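PDB 3ON9: tumour necrosis factor receptor from Ectromelia virus, which probably binds host tumour necrosis factor and chemokines to blunt immune defence, the piece seen here being its chemokine-binding SECRET domain. Local coordinates for residues E12-P17 with D124-Y129. Numbering follows the deposited sequence.
Sequences EINMYP and DVYIVY
Glu12 and Tyr126 face each other as a hydrogen-bonded antiparallel pair, exchanging two backbone bonds: Glu12 N to Tyr126 O and Tyr126 N to Glu12 O, both 2.9 Å. Two residues along, Asn14 and Asp124 repeat the ladder, with Asn14 N giving its hydrogen to Asp124 O at 2.8 Å and Asp124 N giving one to Asn14 O. Between these rungs Ile13 and Val125 form a non-hydrogen-bonded pair, where the strands draw in to 4.6 Å from CA to CA and each CA-H leans on a carbonyl oxygen of the other strand.

The Tyr126 ring stands above its own strand and turns its CD2–CE2 edge to strand 8-16. CB of Glu12 sits at that edge, 4.0 Å from CD2, while the side-chain amide of Asn14 lies beside CE2, its plane turned 60° from the ring. With chi1 at -50°, CG of Tyr126 stands beside its own backbone N, which swings the ring back along its strand toward Asn14. Asp124, on the same face, is committed elsewhere: OD1 bonds to His145 ND1 at the end of strand 140-145 and OD2 to Leu150 N in the segment that follows.

On the opposite face CG2 of Ile13 meets CG2 of Val125 at 4.2 Å, and both side chains rest on Leu85 of strand 82-89 in the other sheet. Flanked by 62-69 and 140-145, strands 8-16 and 122-130 are neighbours inside a five-stranded antiparallel sheet, one face contributing to the hydrophobic interior of the SECRET domain's beta-sandwich.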
loop_
_atom_site.group_PDB
_atom_site.type_symbol
_atom_site.label_atom_id
_atom_site.label_comp_id
_atom_site.label_asym_id
_atom_site.label_seq_id
_atom_site.Cartn_x
_atom_site.Cartn_y
_atom_site.Cartn_z
ATOM N N GLU A 12 1.136 -2.466 -1.325
ATOM C CA GLU A 12 2.074 -3.150 -0.445
ATOM C C GLU A 12 2.982 -2.138 0.206
ATOM O O GLU A 12 3.470 -1.222 -0.456
ATOM C CB GLU A 12 2.954 -4.125 -1.228
ATOM C CG GLU A 12 2.201 -5.193 -1.974
ATOM C CD GLU A 12 3.043 -5.809 -3.079
ATOM O OE1 GLU A 12 4.110 -6.392 -2.774
ATOM O OE2 GLU A 12 2.638 -5.698 -4.255
ATOM N N ILE A 13 3.223 -2.321 1.498
ATOM C CA ILE A 13 4.146 -1.472 2.232
ATOM C C ILE A 13 5.116 -2.350 3.020
ATOM O O ILE A 13 4.710 -3.084 3.927
ATOM C CB ILE A 13 3.390 -0.512 3.205
ATOM C CG1 ILE A 13 2.239 0.229 2.496
ATOM C CG2 ILE A 13 4.356 0.496 3.813
ATOM C CD1 ILE A 13 0.861 -0.458 2.604
ATOM N N ASN A 14 6.406 -2.283 2.684
ATOM C CA ASN A 14 7.404 -3.087 3.385
ATOM C C ASN A 14 8.300 -2.169 4.199
ATOM O O ASN A 14 8.665 -1.099 3.730
ATOM C CB ASN A 14 8.202 -3.936 2.388
ATOM C CG ASN A 14 7.308 -4.885 1.621
ATOM O OD1 ASN A 14 6.304 -5.360 2.157
ATOM N ND2 ASN A 14 7.638 -5.143 0.360
ATOM N N MET A 15 8.607 -2.559 5.431
ATOM C CA MET A 15 9.192 -1.623 6.388
ATOM C C MET A 15 10.275 -2.263 7.247
ATOM O O MET A 15 10.154 -3.416 7.645
ATOM C CB MET A 15 8.096 -1.070 7.312
ATOM C CG MET A 15 6.969 -0.372 6.564
ATOM S SD MET A 15 5.698 0.270 7.673
ATOM C CE MET A 15 4.893 -1.257 8.166
ATOM N N TYR A 16 11.321 -1.500 7.541
ATOM C CA TYR A 16 12.367 -1.954 8.443
ATOM C C TYR A 16 13.002 -0.748 9.117
ATOM O O TYR A 16 13.260 0.248 8.463
ATOM C CB TYR A 16 13.441 -2.721 7.661
ATOM C CG TYR A 16 14.434 -3.417 8.557
ATOM C CD1 TYR A 16 14.250 -4.741 8.926
ATOM C CD2 TYR A 16 15.533 -2.741 9.058
ATOM C CE1 TYR A 16 15.142 -5.378 9.771
ATOM C CE2 TYR A 16 16.433 -3.374 9.897
ATOM C CZ TYR A 16 16.230 -4.688 10.241
ATOM O OH TYR A 16 17.126 -5.313 11.074
ATOM N N PRO A 17 13.239 -0.823 10.437
ATOM C CA PRO A 17 12.875 -1.919 11.337
ATOM C C PRO A 17 11.544 -1.645 12.035
ATOM O O PRO A 17 11.208 -0.484 12.298
ATOM C CB PRO A 17 13.971 -1.873 12.407
ATOM C CG PRO A 17 14.454 -0.424 12.402
ATOM C CD PRO A 17 13.951 0.256 11.148
ATOM N N ASP A 124 9.437 0.610 1.474
ATOM C CA ASP A 124 9.101 0.340 0.081
ATOM C C ASP A 124 7.586 0.366 -0.039
ATOM O O ASP A 124 6.885 -0.204 0.802
ATOM C CB ASP A 124 9.585 -1.053 -0.344
ATOM C CG ASP A 124 11.075 -1.248 -0.169
ATOM O OD1 ASP A 124 11.852 -0.356 -0.551
ATOM O OD2 ASP A 124 11.460 -2.313 0.344
ATOM N N VAL A 125 7.086 1.008 -1.088
ATOM C CA VAL A 125 5.663 1.003 -1.378
ATOM C C VAL A 125 5.445 0.583 -2.828
ATOM O O VAL A 125 6.156 1.034 -3.729
ATOM C CB VAL A 125 5.057 2.393 -1.146
ATOM C CG1 VAL A 125 3.605 2.429 -1.602
ATOM C CG2 VAL A 125 5.163 2.740 0.325
ATOM N N TYR A 126 4.482 -0.306 -3.043
ATOM C CA TYR A 126 4.034 -0.632 -4.389
ATOM C C TYR A 126 2.535 -0.435 -4.487
ATOM O O TYR A 126 1.781 -0.957 -3.671
ATOM C CB TYR A 126 4.378 -2.075 -4.758
ATOM C CG TYR A 126 5.815 -2.461 -4.500
ATOM C CD1 TYR A 126 6.803 -2.270 -5.466
ATOM C CD2 TYR A 126 6.186 -3.017 -3.288
ATOM C CE1 TYR A 126 8.128 -2.629 -5.208
ATOM C CE2 TYR A 126 7.499 -3.375 -3.027
ATOM C CZ TYR A 126 8.456 -3.184 -3.982
ATOM O OH TYR A 126 9.756 -3.563 -3.688
ATOM N N ILE A 127 2.115 0.325 -5.488
ATOM C CA ILE A 127 0.694 0.459 -5.797
ATOM C C ILE A 127 0.515 -0.135 -7.186
ATOM O O ILE A 127 1.093 0.354 -8.154
ATOM C CB ILE A 127 0.260 1.921 -5.786
ATOM C CG1 ILE A 127 0.535 2.515 -4.402
ATOM C CG2 ILE A 127 -1.245 2.026 -6.126
ATOM C CD1 ILE A 127 0.380 4.012 -4.325
ATOM N N VAL A 128 -0.273 -1.199 -7.270
ATOM C CA VAL A 128 -0.322 -2.019 -8.476
ATOM C C VAL A 128 -1.746 -2.126 -8.982
ATOM O O VAL A 128 -2.635 -2.610 -8.272
ATOM C CB VAL A 128 0.239 -3.419 -8.196
ATOM C CG1 VAL A 128 0.210 -4.270 -9.461
ATOM C CG2 VAL A 128 1.667 -3.306 -7.665
ATOM N N TYR A 129 -1.961 -1.646 -10.198
ATOM C CA TYR A 129 -3.260 -1.723 -10.833
ATOM C C TYR A 129 -3.209 -2.791 -11.910
ATOM O O TYR A 129 -2.317 -2.776 -12.777
ATOM C CB TYR A 129 -3.597 -0.390 -11.482
ATOM C CG TYR A 129 -3.487 0.822 -10.592
ATOM C CD1 TYR A 129 -4.615 1.365 -9.996
ATOM C CD2 TYR A 129 -2.253 1.443 -10.358
ATOM C CE1 TYR A 129 -4.530 2.482 -9.203
ATOM C CE2 TYR A 129 -2.163 2.572 -9.559
ATOM C CZ TYR A 129 -3.312 3.088 -8.988
ATOM O OH TYR A 129 -3.254 4.215 -8.207
#